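Side-chain contacts in occlusion-derived virus envelope protein E66 (Autographa californica nucleopolyhedrovirus, PDB 3VSN), which cleaves non-sulfated chondroitin as a lyase of the viral envelope and is essential for oral infectivity, possibly by digesting the chondroitin barrier of the host midgut: residues Ile274-Val277 and Gly278-Ala282; Glu35-Phe38 and Lys39-Ser43. All blocks are in the same frame, centred on the assembly; numbering follows the deposited sequence.

From the N terminus the chain first runs through interaction 2, residues 35-43, in the middle of helix 29-48; interaction 1, residues 274-282, follows much later, at the start of helix 276-284. The two are in series: neither encloses nor crosses the other, and each joins directly consecutive segments, closing nothing longer than a helical turn or two. The centres of interaction 1 and interaction 2 lie about 23 Å apart, and the two do not touch. Interaction 2 faces helices 75-93 and 138-154 of the alpha-helical part, whereas interaction 1 packs on helix 262-269 and strand 236-238. Helix 262-269 lies between them in sequence, and its Tyr-264 and Tyr-267 meet Trp-37 of interaction 2.

Interaction 1 of 2, residues Ile274-Val277 and Gly278-Ala282; sequences INTV and GLTRA
Ile-274 and Leu-279 set their side chains at about a right angle, CG2 of Ile-274 meeting CD1 of Leu-279 at 3.4 Å, tighter than usual for two carbons. That branch of Ile-274 lies anti to its own N (CG1 at chi1 -61°), and both side chains also pack on Phe-262 of helix 262-269. Asn-275 reaches forward with its amide to the first turn: OD1 accepts from Gly-278 N at 3.1 Å, the donor standing well above the carbonyl plane, while ND2 is held by Phe-228 O. The backbone O of Asn-275 takes the N-H of Leu-279 at 3.0 Å. One residue on, Thr-276 O is gripped twice by Thr-280, by N at 2.9 Å and by the hydroxyl OG1 at 2.8 Å, from opposite faces of the carbonyl. With OG1 of Thr-280 beside its own N (chi1 -60°), the hydroxyl hangs back over the preceding turn. The guanidinium of Arg-281 makes a salt bridge with Glu-284. Leu-279 lies about 8 Å, side chain to side chain, from the proton donor Tyr-254. Asn-275 is thus an asparagine N-cap at the start of helix 276-284, with Ile-274 and Leu-279 placed as the hydrophobic staple around it.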
loop_
_atom_site.group_PDB
_atom_site.type_symbol
_atom_site.label_atom_id
_atom_site.label_comp_id
_atom_site.label_asym_id
_atom_site.label_seq_id
_atom_site.Cartn_x
_atom_site.Cartn_y
_atom_site.Cartn_z
ATOM N N ILE A 274 -4.296 -1.805 21.102
ATOM C CA ILE A 274 -4.029 -1.368 19.727
ATOM C C ILE A 274 -5.265 -0.719 19.101
ATOM O O ILE A 274 -6.375 -1.208 19.271
ATOM C CB ILE A 274 -3.546 -2.541 18.844
ATOM C CG1 ILE A 274 -2.233 -3.118 19.388
ATOM C CG2 ILE A 274 -3.355 -2.088 17.403
ATOM C CD1 ILE A 274 -1.778 -4.397 18.718
ATOM N N ASN A 275 -5.062 0.385 18.384
ATOM C CA ASN A 275 -6.136 1.024 17.621
ATOM C C ASN A 275 -6.511 0.166 16.401
ATOM O O ASN A 275 -6.175 0.496 15.261
ATOM C CB ASN A 275 -5.718 2.445 17.213
ATOM C CG ASN A 275 -6.823 3.218 16.508
ATOM O OD1 ASN A 275 -7.968 2.781 16.440
ATOM N ND2 ASN A 275 -6.470 4.381 15.973
ATOM N N THR A 276 -7.218 -0.931 16.669
ATOM C CA THR A 276 -7.568 -1.930 15.653
ATOM C C THR A 276 -8.444 -1.364 14.536
ATOM O O THR A 276 -8.234 -1.686 13.364
ATOM C CB THR A 276 -8.224 -3.178 16.296
ATOM O OG1 THR A 276 -7.270 -3.818 17.151
ATOM C CG2 THR A 276 -8.676 -4.189 15.237
ATOM N N VAL A 277 -9.413 -0.521 14.896
ATOM C CA VAL A 277 -10.289 0.105 13.903
ATOM C C VAL A 277 -9.471 0.984 12.948
ATOM O O VAL A 277 -9.596 0.863 11.726
ATOM C CB VAL A 277 -11.435 0.907 14.562
ATOM C CG1 VAL A 277 -12.220 1.691 13.515
ATOM C CG2 VAL A 277 -12.366 -0.028 15.324
ATOM N N GLY A 278 -8.625 1.842 13.515
ATOM C CA GLY A 278 -7.733 2.698 12.740
ATOM C C GLY A 278 -6.836 1.932 11.780
ATOM O O GLY A 278 -6.701 2.302 10.611
ATOM N N LEU A 279 -6.236 0.850 12.271
ATOM C CA LEU A 279 -5.321 0.042 11.466
ATOM C C LEU A 279 -6.030 -0.748 10.373
ATOM O O LEU A 279 -5.549 -0.800 9.240
ATOM C CB LEU A 279 -4.486 -0.891 12.355
ATOM C CG LEU A 279 -3.458 -0.196 13.260
ATOM C CD1 LEU A 279 -2.769 -1.204 14.164
ATOM C CD2 LEU A 279 -2.425 0.572 12.447
ATOM N N THR A 280 -7.171 -1.348 10.708
ATOM C CA THR A 280 -7.975 -2.087 9.731
ATOM C C THR A 280 -8.408 -1.170 8.588
ATOM O O THR A 280 -8.276 -1.527 7.420
ATOM C CB THR A 280 -9.197 -2.762 10.387
ATOM O OG1 THR A 280 -8.740 -3.674 11.392
ATOM C CG2 THR A 280 -10.021 -3.541 9.360
ATOM N N ARG A 281 -8.904 0.015 8.937
ATOM C CA ARG A 281 -9.263 1.031 7.949
ATOM C C ARG A 281 -8.063 1.472 7.100
ATOM O O ARG A 281 -8.202 1.684 5.898
ATOM C CB ARG A 281 -9.925 2.237 8.626
ATOM C CG ARG A 281 -11.342 1.971 9.143
ATOM C CD ARG A 281 -12.382 1.898 8.026
ATOM N NE ARG A 281 -12.336 3.103 7.201
ATOM C CZ ARG A 281 -11.902 3.154 5.945
ATOM N NH1 ARG A 281 -11.885 4.319 5.309
ATOM N NH2 ARG A 281 -11.493 2.054 5.318
ATOM N N ALA A 282 -6.895 1.599 7.728
ATOM C CA ALA A 282 -5.660 1.940 7.012
ATOM C C ALA A 282 -5.307 0.907 5.943
ATOM O O ALA A 282 -4.853 1.262 4.853
ATOM C CB ALA A 282 -4.504 2.105 7.985
#

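Interaction 2 of 2, residues Glu35-Phe38 and Lys39-Ser43; sequences ERWF and KNNLS
Lys-39 N donates to Glu-35 O at 3.1 Å and Asn-40 N to Arg-36 O at 2.9 Å, the two well-formed backbone bonds of this helical stretch. At Asn-41 the pattern slackens: its N-H is divided between two weak bonds, to Trp-37 O at 3.0 Å and to Phe-38 O at 3.3 Å. The carboxylate of Glu-35 is turned to helices 161-175 and 189-205 and the loop before the first of them, OE2 accepting from the hydroxyls of both Tyr-161 and Tyr-201 and OE1 from Asn-156 ND2. CG of Lys-39 skirts Glu-35 O at 3.4 Å, and NZ goes on to OD1 of the same Asn-156. Helix 29-48 is thereby pinned into the alpha/alpha toroid, the helical part of this lyase, which resembles the N-terminal domain of polysaccharide lyase family 8. On another side of the helix one end of the Asn-41 amide stands over one face of the Trp-37 indole, toward its rim; which end, O or N, is doubtful. Tyr-264 meets that indole edge-to-face. Arg-36 and Asn-40 run side by side, CG of Arg-36 3.9 Å from ND2 of Asn-40. Phe-38, with its ring anti to the backbone N (chi1 -176°), reaches along the helix to Leu-42, CE1 of Phe-38 to CD1 of Leu-42 being 3.9 Å. The phenyl ring also packs on Met-149 and Ile-153 of helix 138-154, and Leu-42 touches Val-90 of helix 75-93 and Val-154.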
loop_
_atom_site.group_PDB
_atom_site.type_symbol
_atom_site.label_atom_id
_atom_site.label_comp_id
_atom_site.label_asym_id
_atom_site.label_seq_id
_atom_site.Cartn_x
_atom_site.Cartn_y
_atom_site.Cartn_z
ATOM N N GLU A 35 -0.148 -21.335 24.266
ATOM C CA GLU A 35 0.502 -22.297 23.381
ATOM C C GLU A 35 -0.493 -22.943 22.418
ATOM O O GLU A 35 -0.167 -23.172 21.253
ATOM C CB GLU A 35 1.282 -23.346 24.179
ATOM C CG GLU A 35 2.568 -22.795 24.784
ATOM C CD GLU A 35 3.337 -23.813 25.607
ATOM O OE1 GLU A 35 2.896 -24.981 25.695
ATOM O OE2 GLU A 35 4.391 -23.438 26.170
ATOM N N ARG A 36 -1.708 -23.202 22.902
ATOM C CA ARG A 36 -2.788 -23.728 22.063
ATOM C C ARG A 36 -3.197 -22.723 20.979
ATOM O O ARG A 36 -3.329 -23.080 19.804
ATOM C CB ARG A 36 -4.004 -24.103 22.924
ATOM C CG ARG A 36 -5.108 -24.823 22.162
ATOM C CD ARG A 36 -6.175 -25.388 23.094
ATOM N NE ARG A 36 -5.648 -26.458 23.943
ATOM C CZ ARG A 36 -5.423 -26.343 25.251
ATOM N NH1 ARG A 36 -5.690 -25.207 25.887
ATOM N NH2 ARG A 36 -4.933 -27.373 25.923
ATOM N N TRP A 37 -3.392 -21.473 21.391
ATOM C CA TRP A 37 -3.748 -20.392 20.475
ATOM C C TRP A 37 -2.672 -20.184 19.436
ATOM O O TRP A 37 -2.974 -19.998 18.253
ATOM C CB TRP A 37 -4.038 -19.121 21.265
ATOM C CG TRP A 37 -4.242 -17.879 20.430
ATOM C CD1 TRP A 37 -5.443 -17.370 19.935
ATOM C CD2 TRP A 37 -3.212 -16.931 19.986
ATOM N NE1 TRP A 37 -5.225 -16.211 19.226
ATOM C CE2 TRP A 37 -3.912 -15.893 19.217
ATOM C CE3 TRP A 37 -1.831 -16.845 20.136
ATOM C CZ2 TRP A 37 -3.237 -14.830 18.636
ATOM C CZ3 TRP A 37 -1.162 -15.764 19.545
ATOM C CH2 TRP A 37 -1.851 -14.781 18.815
ATOM N N PHE A 38 -1.411 -20.245 19.865
ATOM C CA PHE A 38 -0.258 -20.079 18.973
ATOM C C PHE A 38 -0.258 -21.135 17.866
ATOM O O PHE A 38 -0.113 -20.808 16.684
ATOM C CB PHE A 38 1.053 -20.132 19.778
ATOM C CG PHE A 38 2.293 -19.880 18.959
ATOM C CD1 PHE A 38 2.866 -20.898 18.199
ATOM C CD2 PHE A 38 2.907 -18.630 18.968
ATOM C CE1 PHE A 38 4.013 -20.672 17.453
ATOM C CE2 PHE A 38 4.054 -18.398 18.221
ATOM C CZ PHE A 38 4.607 -19.420 17.464
ATOM N N LYS A 39 -0.426 -22.397 18.257
ATOM C CA LYS A 39 -0.458 -23.509 17.311
ATOM C C LYS A 39 -1.679 -23.458 16.396
ATOM O O LYS A 39 -1.574 -23.764 15.208
ATOM C CB LYS A 39 -0.403 -24.843 18.052
ATOM C CG LYS A 39 0.934 -25.098 18.739
ATOM C CD LYS A 39 0.822 -26.209 19.771
ATOM C CE LYS A 39 0.668 -27.568 19.114
ATOM N NZ LYS A 39 0.338 -28.605 20.135
ATOM N N ASN A 40 -2.825 -23.070 16.955
ATOM C CA ASN A 40 -4.057 -22.907 16.176
ATOM C C ASN A 40 -3.922 -21.861 15.072
ATOM O O ASN A 40 -4.474 -22.021 13.982
ATOM C CB ASN A 40 -5.233 -22.535 17.085
ATOM C CG ASN A 40 -5.786 -23.723 17.857
ATOM O OD1 ASN A 40 -5.431 -24.870 17.600
ATOM N ND2 ASN A 40 -6.665 -23.446 18.810
ATOM N N ASN A 41 -3.165 -20.806 15.353
ATOM C CA ASN A 41 -3.102 -19.647 14.472
ATOM C C ASN A 41 -1.780 -19.482 13.724
ATOM O O ASN A 41 -1.609 -18.504 12.987
ATOM C CB ASN A 41 -3.424 -18.376 15.266
ATOM C CG ASN A 41 -4.854 -18.352 15.775
ATOM O OD1 ASN A 41 -5.107 -18.498 16.973
ATOM N ND2 ASN A 41 -5.796 -18.177 14.868
ATOM N N LEU A 42 -0.861 -20.436 13.897
ATOM C CA LEU A 42 0.491 -20.310 13.338
ATOM C C LEU A 42 0.528 -20.114 11.818
ATOM O O LEU A 42 1.181 -19.188 11.332
ATOM C CB LEU A 42 1.397 -21.485 13.751
ATOM C CG LEU A 42 2.863 -21.405 13.286
ATOM C CD1 LEU A 42 3.527 -20.087 13.673
ATOM C CD2 LEU A 42 3.672 -22.576 13.822
ATOM N N SER A 43 -0.156 -20.981 11.077
ATOM C CA SER A 43 -0.192 -20.861 9.618
ATOM C C SER A 43 -0.716 -19.490 9.190
ATOM O O SER A 43 -0.120 -18.827 8.344
ATOM C CB SER A 43 -1.018 -21.986 8.990
ATOM O OG SER A 43 -0.280 -23.196 8.989
#